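PDB 6DY3: N-acylethanolamine-hydrolyzing acid amidase alpha-subunit from Caenorhabditis elegans, which probably degrades fatty acid amides such as N-palmitoylethanolamine to ethanolamine and free fatty acids, working as a heterodimer with the beta subunit produced alongside it by autocatalytic cleavage. Local coordinates for residues 15-20 with 33-38; 60-63 with 68-71; 98-101 with 105-108. All blocks are in the same frame, centred on the assembly; numbering follows the deposited sequence.

Contact 1. Residues 15-20 with 33-38; sequences RHYEIN and IKDHLE. With FUC (alpha-L-fucopyranose), chain I.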
loop_
_atom_site.group_PDB
_atom_site.type_symbol
_atom_site.label_atom_id
_atom_site.label_comp_id
_atom_site.label_asym_id
_atom_site.label_seq_id
_atom_site.Cartn_x
_atom_site.Cartn_y
_atom_site.Cartn_z
ATOM N N ARG A 15 9.809 2.390 -12.652
ATOM C CA ARG A 15 9.415 3.080 -13.874
ATOM C C ARG A 15 8.149 3.896 -13.643
ATOM O O ARG A 15 7.208 3.440 -12.987
ATOM C CB ARG A 15 9.182 2.078 -15.004
ATOM C CG ARG A 15 10.451 1.426 -15.538
ATOM C CD ARG A 15 10.187 0.729 -16.864
ATOM N NE ARG A 15 9.651 1.656 -17.862
ATOM C CZ ARG A 15 9.387 1.333 -19.125
ATOM N NH1 ARG A 15 9.607 0.096 -19.558
ATOM N NH2 ARG A 15 8.904 2.251 -19.956
ATOM N N HIS A 16 8.123 5.103 -14.198
ATOM C CA HIS A 16 7.006 6.015 -14.002
ATOM C C HIS A 16 6.049 5.942 -15.184
ATOM O O HIS A 16 6.477 5.878 -16.340
ATOM C CB HIS A 16 7.489 7.453 -13.822
ATOM C CG HIS A 16 6.389 8.462 -13.887
ATOM N ND1 HIS A 16 6.309 9.413 -14.882
ATOM C CD2 HIS A 16 5.313 8.660 -13.091
ATOM C CE1 HIS A 16 5.238 10.162 -14.686
ATOM N NE2 HIS A 16 4.616 9.725 -13.605
ATOM N N TYR A 17 4.753 5.968 -14.879
ATOM C CA TYR A 17 3.700 5.965 -15.885
ATOM C C TYR A 17 2.639 6.981 -15.497
ATOM O O TYR A 17 2.431 7.264 -14.314
ATOM C CB TYR A 17 3.031 4.585 -16.035
ATOM C CG TYR A 17 3.941 3.506 -16.572
ATOM C CD1 TYR A 17 4.007 3.244 -17.934
ATOM C CD2 TYR A 17 4.737 2.750 -15.719
ATOM C CE1 TYR A 17 4.839 2.266 -18.433
ATOM C CE2 TYR A 17 5.573 1.766 -16.209
ATOM C CZ TYR A 17 5.620 1.530 -17.567
ATOM O OH TYR A 17 6.453 0.555 -18.064
ATOM N N GLU A 18 1.964 7.519 -16.509
ATOM C CA GLU A 18 0.784 8.350 -16.315
ATOM C C GLU A 18 -0.433 7.545 -16.743
ATOM O O GLU A 18 -0.490 7.042 -17.871
ATOM C CB GLU A 18 0.876 9.658 -17.105
ATOM C CG GLU A 18 1.697 10.742 -16.422
ATOM C CD GLU A 18 1.690 12.061 -17.194
ATOM O OE1 GLU A 18 0.878 12.210 -18.132
ATOM O OE2 GLU A 18 2.502 12.950 -16.862
ATOM N N ILE A 19 -1.380 7.390 -15.829
ATOM C CA ILE A 19 -2.643 6.724 -16.110
ATOM C C ILE A 19 -3.673 7.821 -16.337
ATOM O O ILE A 19 -4.026 8.562 -15.413
ATOM C CB ILE A 19 -3.049 5.775 -14.972
ATOM C CG1 ILE A 19 -2.035 4.628 -14.845
ATOM C CG2 ILE A 19 -4.466 5.231 -15.183
ATOM C CD1 ILE A 19 -1.857 3.786 -16.099
ATOM N N ASN A 20 -4.135 7.941 -17.579
ATOM C CA ASN A 20 -5.081 8.985 -17.947
ATOM C C ASN A 20 -6.488 8.523 -17.595
ATOM O O ASN A 20 -7.003 7.571 -18.189
ATOM C CB ASN A 20 -4.967 9.308 -19.432
ATOM C CG ASN A 20 -5.594 10.639 -19.785
ATOM O OD1 ASN A 20 -6.464 11.140 -19.072
ATOM N ND2 ASN A 20 -5.155 11.220 -20.888
ATOM N N ILE A 33 1.154 -2.865 -19.019
ATOM C CA ILE A 33 1.146 -4.301 -19.283
ATOM C C ILE A 33 2.122 -4.640 -20.403
ATOM O O ILE A 33 2.873 -5.621 -20.320
ATOM C CB ILE A 33 -0.284 -4.775 -19.614
ATOM C CG1 ILE A 33 -1.234 -4.533 -18.433
ATOM C CG2 ILE A 33 -0.293 -6.247 -20.012
ATOM C CD1 ILE A 33 -0.823 -5.206 -17.138
ATOM N N LYS A 34 2.132 -3.833 -21.463
ATOM C CA LYS A 34 3.008 -4.116 -22.595
ATOM C C LYS A 34 4.474 -4.108 -22.177
ATOM O O LYS A 34 5.270 -4.919 -22.664
ATOM C CB LYS A 34 2.755 -3.101 -23.709
ATOM C CG LYS A 34 3.547 -3.358 -24.973
ATOM C CD LYS A 34 3.329 -2.251 -25.992
ATOM C CE LYS A 34 4.164 -2.476 -27.242
ATOM N NZ LYS A 34 3.955 -1.403 -28.252
ATOM N N ASP A 35 4.849 -3.208 -21.266
ATOM C CA ASP A 35 6.245 -3.093 -20.862
ATOM C C ASP A 35 6.688 -4.207 -19.926
ATOM O O ASP A 35 7.889 -4.492 -19.854
ATOM C CB ASP A 35 6.492 -1.741 -20.191
ATOM C CG ASP A 35 6.376 -0.580 -21.158
ATOM O OD1 ASP A 35 6.257 0.571 -20.684
ATOM O OD2 ASP A 35 6.402 -0.810 -22.388
ATOM N N HIS A 36 5.764 -4.837 -19.202
ATOM C CA HIS A 36 6.109 -5.899 -18.267
ATOM C C HIS A 36 5.549 -7.251 -18.696
ATOM O O HIS A 36 5.523 -8.190 -17.896
ATOM C CB HIS A 36 5.621 -5.543 -16.862
ATOM C CG HIS A 36 6.121 -4.222 -16.367
ATOM N ND1 HIS A 36 5.501 -3.030 -16.670
ATOM C CD2 HIS A 36 7.183 -3.906 -15.590
ATOM C CE1 HIS A 36 6.158 -2.036 -16.100
ATOM N NE2 HIS A 36 7.184 -2.541 -15.438
ATOM N N LEU A 37 5.118 -7.375 -19.953
ATOM C CA LEU A 37 4.465 -8.603 -20.394
ATOM C C LEU A 37 5.347 -9.822 -20.153
ATOM O O LEU A 37 4.840 -10.932 -19.959
ATOM C CB LEU A 37 4.110 -8.487 -21.876
ATOM C CG LEU A 37 3.297 -9.622 -22.495
ATOM C CD1 LEU A 37 1.902 -9.656 -21.905
ATOM C CD2 LEU A 37 3.249 -9.465 -24.004
ATOM N N GLU A 38 6.666 -9.628 -20.159
ATOM C CA GLU A 38 7.598 -10.736 -19.986
ATOM C C GLU A 38 7.453 -11.382 -18.613
ATOM O O GLU A 38 7.600 -12.602 -18.473
ATOM C CB GLU A 38 9.024 -10.219 -20.198
ATOM C CG GLU A 38 10.137 -11.187 -19.844
ATOM C CD GLU A 38 11.481 -10.493 -19.687
ATOM O OE1 GLU A 38 11.563 -9.269 -19.942
ATOM O OE2 GLU A 38 12.456 -11.166 -19.290
HETATM C C1 FUC I . 13.382 -14.306 -16.152
HETATM C C2 FUC I . 12.333 -14.947 -15.176
HETATM C C3 FUC I . 10.896 -14.736 -15.646
HETATM C C4 FUC I . 10.818 -14.920 -17.150
HETATM C C5 FUC I . 11.612 -13.810 -17.839
HETATM C C6 FUC I . 12.064 -14.199 -19.250
HETATM O O2 FUC I . 12.490 -14.492 -13.837
HETATM O O3 FUC I . 10.026 -15.701 -15.040
HETATM O O4 FUC I . 11.335 -16.188 -17.519
HETATM O O5 FUC I . 12.795 -13.385 -17.091
#
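Arg15 and Asp35 make a salt bridge without a hydrogen bond: NH2 of Arg15 stands 3.2 Å from OD1 of Asp35, yet the oxygen sits off the plane of the guanidinium, with no N-H directed to it. The two flat groups are almost parallel, 18° apart, and attract through charge alone. The directed bond to the same oxygen comes from Tyr17, whose hydroxyl OH donates to Asp35 OD1 over 2.6 Å, OD1 accepting through its anti lone pair, the one away from OD2. OD1 meets the phenol at its edge, while the hydroxyl sits over the centre of one face of the Arg15 guanidinium. Arginine suits this place because its long chain, bent at chi3 (57°), carries that face to the hydroxyl of Tyr17. Strand 15-20 joins a parallel ladder with a strand of the beta subunit, so the contact joins helix 30-36 to a strand whose sheet is shared by both subunits, in a protein of the Ntn-hydrolase class. The His36 ring stands beside the phenol, planes at 56°, and the two approach at their rims without overlap of faces. His36 ND1 is hydrogen-bonded to Val32 O, and Asp35 OD2 to Gln31 NE2. Farther along, the extended chain of Glu38 lies against a fucose.

Contact 2. Residues 60-63 with 68-71; sequences WWAA and RYFT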
loop_
_atom_site.group_PDB
_atom_site.type_symbol
_atom_site.label_atom_id
_atom_site.label_comp_id
_atom_site.label_asym_id
_atom_site.label_seq_id
_atom_site.Cartn_x
_atom_site.Cartn_y
_atom_site.Cartn_z
ATOM N N TRP A 60 -11.489 -18.920 -7.269
ATOM C CA TRP A 60 -11.714 -18.837 -8.705
ATOM C C TRP A 60 -13.200 -18.714 -9.017
ATOM O O TRP A 60 -13.588 -17.966 -9.923
ATOM C CB TRP A 60 -11.107 -20.052 -9.406
ATOM C CG TRP A 60 -9.691 -20.331 -8.983
ATOM C CD1 TRP A 60 -9.144 -21.549 -8.705
ATOM C CD2 TRP A 60 -8.650 -19.366 -8.765
ATOM N NE1 TRP A 60 -7.825 -21.405 -8.337
ATOM C CE2 TRP A 60 -7.501 -20.075 -8.365
ATOM C CE3 TRP A 60 -8.579 -17.973 -8.870
ATOM C CZ2 TRP A 60 -6.298 -19.443 -8.074
ATOM C CZ3 TRP A 60 -7.384 -17.348 -8.582
ATOM C CH2 TRP A 60 -6.258 -18.081 -8.187
ATOM N N TRP A 61 -14.048 -19.420 -8.268
ATOM C CA TRP A 61 -15.486 -19.310 -8.487
ATOM C C TRP A 61 -15.983 -17.905 -8.161
ATOM O O TRP A 61 -16.725 -17.299 -8.943
ATOM C CB TRP A 61 -16.229 -20.343 -7.642
ATOM C CG TRP A 61 -17.707 -20.164 -7.698
ATOM C CD1 TRP A 61 -18.546 -20.643 -8.653
ATOM C CD2 TRP A 61 -18.521 -19.430 -6.780
ATOM N NE1 TRP A 61 -19.836 -20.263 -8.386
ATOM C CE2 TRP A 61 -19.847 -19.516 -7.239
ATOM C CE3 TRP A 61 -18.257 -18.712 -5.611
ATOM C CZ2 TRP A 61 -20.907 -18.914 -6.574
ATOM C CZ3 TRP A 61 -19.309 -18.116 -4.950
ATOM C CH2 TRP A 61 -20.619 -18.221 -5.433
ATOM N N ALA A 62 -15.597 -17.377 -6.997
ATOM C CA ALA A 62 -16.031 -16.043 -6.598
ATOM C C ALA A 62 -15.451 -14.967 -7.508
ATOM O O ALA A 62 -16.112 -13.959 -7.785
ATOM C CB ALA A 62 -15.634 -15.778 -5.145
ATOM N N ALA A 63 -14.221 -15.159 -7.987
ATOM C CA ALA A 63 -13.575 -14.131 -8.791
ATOM C C ALA A 63 -14.241 -13.938 -10.148
ATOM O O ALA A 63 -14.116 -12.860 -10.738
ATOM C CB ALA A 63 -12.099 -14.473 -8.986
ATOM N N ARG A 68 -19.788 -7.997 -8.948
ATOM C CA ARG A 68 -20.318 -7.890 -7.595
ATOM C C ARG A 68 -19.411 -7.120 -6.645
ATOM O O ARG A 68 -19.887 -6.670 -5.597
ATOM C CB ARG A 68 -20.570 -9.291 -7.020
ATOM C CG ARG A 68 -21.417 -10.178 -7.912
ATOM C CD ARG A 68 -21.705 -11.524 -7.266
ATOM N NE ARG A 68 -22.675 -11.418 -6.182
ATOM C CZ ARG A 68 -23.994 -11.504 -6.338
ATOM N NH1 ARG A 68 -24.519 -11.696 -7.541
ATOM N NH2 ARG A 68 -24.792 -11.396 -5.283
ATOM N N TYR A 69 -18.126 -6.955 -6.971
ATOM C CA TYR A 69 -17.172 -6.370 -6.036
ATOM C C TYR A 69 -16.661 -4.995 -6.438
ATOM O O TYR A 69 -16.176 -4.262 -5.569
ATOM C CB TYR A 69 -15.957 -7.294 -5.871
ATOM C CG TYR A 69 -16.292 -8.765 -5.847
ATOM C CD1 TYR A 69 -17.038 -9.304 -4.817
ATOM C CD2 TYR A 69 -15.856 -9.615 -6.855
ATOM C CE1 TYR A 69 -17.343 -10.648 -4.786
ATOM C CE2 TYR A 69 -16.154 -10.960 -6.835
ATOM C CZ TYR A 69 -16.903 -11.472 -5.794
ATOM O OH TYR A 69 -17.218 -12.812 -5.748
ATOM N N PHE A 70 -16.765 -4.626 -7.711
ATOM C CA PHE A 70 -16.132 -3.428 -8.234
ATOM C C PHE A 70 -17.154 -2.553 -8.947
ATOM O O PHE A 70 -18.199 -3.021 -9.406
ATOM C CB PHE A 70 -15.000 -3.775 -9.215
ATOM C CG PHE A 70 -14.036 -4.804 -8.699
ATOM C CD1 PHE A 70 -13.055 -4.465 -7.773
ATOM C CD2 PHE A 70 -14.099 -6.111 -9.152
ATOM C CE1 PHE A 70 -12.162 -5.414 -7.304
ATOM C CE2 PHE A 70 -13.209 -7.066 -8.686
ATOM C CZ PHE A 70 -12.239 -6.717 -7.762
ATOM N N THR A 71 -16.830 -1.266 -9.033
ATOM C CA THR A 71 -17.589 -0.359 -9.878
ATOM C C THR A 71 -17.367 -0.722 -11.342
ATOM O O THR A 71 -16.410 -1.414 -11.694
ATOM C CB THR A 71 -17.169 1.096 -9.641
ATOM O OG1 THR A 71 -15.831 1.301 -10.118
ATOM C CG2 THR A 71 -17.233 1.450 -8.169
#
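Tyr69 reaches back to Ala62 within a helix-loop-helix segment, from the loop that links helix 56-63 to helix 72-85 to the last turn of the first helix. The polar part is a single hydrogen bond: OH of Tyr69 donates to the backbone O of Ala62 over 2.6 Å. The donor stands above the carbonyl plane, 42° out of it, with a C=O...donor angle of 114°, while the oxygen in turn lies at the edge of the phenol ring. With CG anti to the carbonyl carbon (chi1 -39°), the ring of Tyr69 is aimed at Ala62; it spans the distance and its tip donates. A phenylalanine at this place would probably still fill the space of the ring but leave Ala62 O without its phenolic donor and the loop less firmly held to the helix. Aromatic packing carries the contact into the subunit interface, where Phe88 of the beta subunit meets the Tyr69 ring edge-to-face and also packs on Ala62. The van der Waals part is slight: the methyl of Ala62, its small size consistent with the close approach of the hydroxyl, rests with CB 3.4 Å from OH of Tyr69.

Contact 3. Residues 98-101 with 105-108; sequences LYDV and DRRH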
loop_
_atom_site.group_PDB
_atom_site.type_symbol
_atom_site.label_atom_id
_atom_site.label_comp_id
_atom_site.label_asym_id
_atom_site.label_seq_id
_atom_site.Cartn_x
_atom_site.Cartn_y
_atom_site.Cartn_z
ATOM N N LEU A 98 -7.245 -10.394 -2.974
ATOM C CA LEU A 98 -6.331 -10.935 -1.966
ATOM C C LEU A 98 -4.978 -10.232 -2.090
ATOM O O LEU A 98 -3.952 -10.819 -2.446
ATOM C CB LEU A 98 -6.203 -12.443 -2.128
ATOM C CG LEU A 98 -7.524 -13.222 -2.142
ATOM C CD1 LEU A 98 -7.269 -14.712 -2.235
ATOM C CD2 LEU A 98 -8.378 -12.899 -0.926
ATOM N N TYR A 99 -5.000 -8.934 -1.761
ATOM C CA TYR A 99 -3.869 -8.062 -2.056
ATOM C C TYR A 99 -2.594 -8.523 -1.358
ATOM O O TYR A 99 -1.497 -8.313 -1.884
ATOM C CB TYR A 99 -4.202 -6.614 -1.660
ATOM C CG TYR A 99 -4.444 -6.406 -0.178
ATOM C CD1 TYR A 99 -3.405 -6.027 0.667
ATOM C CD2 TYR A 99 -5.704 -6.589 0.375
ATOM C CE1 TYR A 99 -3.615 -5.843 2.024
ATOM C CE2 TYR A 99 -5.924 -6.407 1.733
ATOM C CZ TYR A 99 -4.875 -6.034 2.554
ATOM O OH TYR A 99 -5.086 -5.854 3.910
ATOM N N ASP A 100 -2.711 -9.177 -0.200
ATOM C CA ASP A 100 -1.555 -9.535 0.616
ATOM C C ASP A 100 -1.308 -11.040 0.663
ATOM O O ASP A 100 -0.574 -11.515 1.535
ATOM C CB ASP A 100 -1.733 -9.003 2.038
ATOM C CG ASP A 100 -2.824 -9.743 2.800
ATOM O OD1 ASP A 100 -3.729 -10.305 2.143
ATOM O OD2 ASP A 100 -2.775 -9.779 4.049
ATOM N N VAL A 101 -1.895 -11.805 -0.258
ATOM C CA VAL A 101 -1.808 -13.255 -0.145
ATOM C C VAL A 101 -0.368 -13.724 -0.298
ATOM O O VAL A 101 0.044 -14.700 0.341
ATOM C CB VAL A 101 -2.737 -13.928 -1.171
ATOM C CG1 VAL A 101 -2.251 -13.683 -2.598
ATOM C CG2 VAL A 101 -2.858 -15.405 -0.880
ATOM N N ASP A 105 3.974 -15.321 3.979
ATOM C CA ASP A 105 3.813 -16.746 3.711
ATOM C C ASP A 105 3.155 -17.437 4.899
ATOM O O ASP A 105 3.713 -17.461 6.002
ATOM C CB ASP A 105 5.168 -17.378 3.407
ATOM C CG ASP A 105 5.046 -18.688 2.654
ATOM O OD1 ASP A 105 3.939 -19.266 2.632
ATOM O OD2 ASP A 105 6.059 -19.136 2.075
ATOM N N ARG A 106 1.973 -18.011 4.670
ATOM C CA ARG A 106 1.208 -18.681 5.715
ATOM C C ARG A 106 0.804 -20.088 5.287
ATOM O O ARG A 106 -0.190 -20.633 5.774
ATOM C CB ARG A 106 -0.024 -17.855 6.092
ATOM C CG ARG A 106 0.311 -16.588 6.858
ATOM C CD ARG A 106 -0.913 -15.713 7.086
ATOM N NE ARG A 106 -1.340 -15.026 5.868
ATOM C CZ ARG A 106 -2.262 -14.066 5.833
ATOM N NH1 ARG A 106 -2.858 -13.670 6.954
ATOM N NH2 ARG A 106 -2.587 -13.495 4.675
ATOM N N ARG A 107 1.576 -20.696 4.383
ATOM C CA ARG A 107 1.248 -22.031 3.899
ATOM C C ARG A 107 1.602 -23.116 4.908
ATOM O O ARG A 107 0.991 -24.191 4.894
ATOM C CB ARG A 107 1.964 -22.291 2.574
ATOM C CG ARG A 107 1.390 -21.510 1.406
ATOM C CD ARG A 107 2.272 -21.614 0.167
ATOM N NE ARG A 107 3.550 -20.930 0.337
ATOM C CZ ARG A 107 4.455 -20.790 -0.627
ATOM N NH1 ARG A 107 4.227 -21.291 -1.832
ATOM N NH2 ARG A 107 5.590 -20.145 -0.385
ATOM N N HIS A 108 2.576 -22.862 5.785
ATOM C CA HIS A 108 2.914 -23.828 6.824
ATOM C C HIS A 108 1.736 -24.109 7.750
ATOM O O HIS A 108 1.696 -25.172 8.379
ATOM C CB HIS A 108 4.103 -23.322 7.640
ATOM C CG HIS A 108 3.837 -22.034 8.357
ATOM N ND1 HIS A 108 3.810 -20.815 7.712
ATOM C CD2 HIS A 108 3.584 -21.774 9.661
ATOM C CE1 HIS A 108 3.553 -19.860 8.588
ATOM N NE2 HIS A 108 3.412 -20.416 9.779
#
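Asp100 faces Arg106 across a long salt bridge, and its side chain can be traced from CB outward. CB carries the branch into the space between the backbone N and the carbonyl carbon (chi1 70°), a setting that sends the carboxylate back over the preceding residue. Accordingly CG rests 4.1 Å above the ring plane of Tyr99, displaced toward the rim. From there the two oxygens part company. OD1 has a weak, long ion pair with NZ of Lys87 of the beta subunit. OD2 takes a hydrogen bond with the hydroxyl of Tyr72 of that subunit and lies 3.8 Å from NH2 of Arg106, too far for more than charge attraction; the carboxylate and guanidinium planes are steeply inclined, at 79°. A buried aspartate is consistent with a place offering one hydrogen-bonding hydroxyl and two more distant basic groups. Its backbone belongs to a type I beta turn from Leu98 to Val101, closed by Val101 N to Leu98 O at 3.2 Å, which follows helix 89-97 and leads toward the alpha subunit's C-terminal end, where the autocatalytic cut probably separated it from the beta subunit. Within 105-108, Asp105 pairs locally with Arg107. Its OD1 accepts from Arg107 N in an Asx turn, and from the opposite face of the carboxylate receives NE of Arg107 at 2.9 Å. NH2 of Arg107 completes a side-on grip, its bond to Asp105 OD2 being 2.7 Å long and almost straight (179°). The same guanidinium makes a cation-pi contact with Tyr50.

The three contacts follow one another along the chain and share no helix or strand. Contact 2 is buried; contacts 1 and 3 are only partly so. At contact 1 a phenol and an arginine share one carboxylate oxygen, at contact 3 a long ion pair forms, at contact 2 a phenol meets a backbone carbonyl. Contact 1 joins strand to helix, contact 2 a helix to the loop after it, contact 3 two loop pieces. Contact 1 lies across the chain's centre from the others, about 24 and 26 Å away between centres, whereas contacts 2 and 3 come within about 7 Å at their nearest atoms. All three meet the beta subunit, by sheet, by rings and by polar groups respectively.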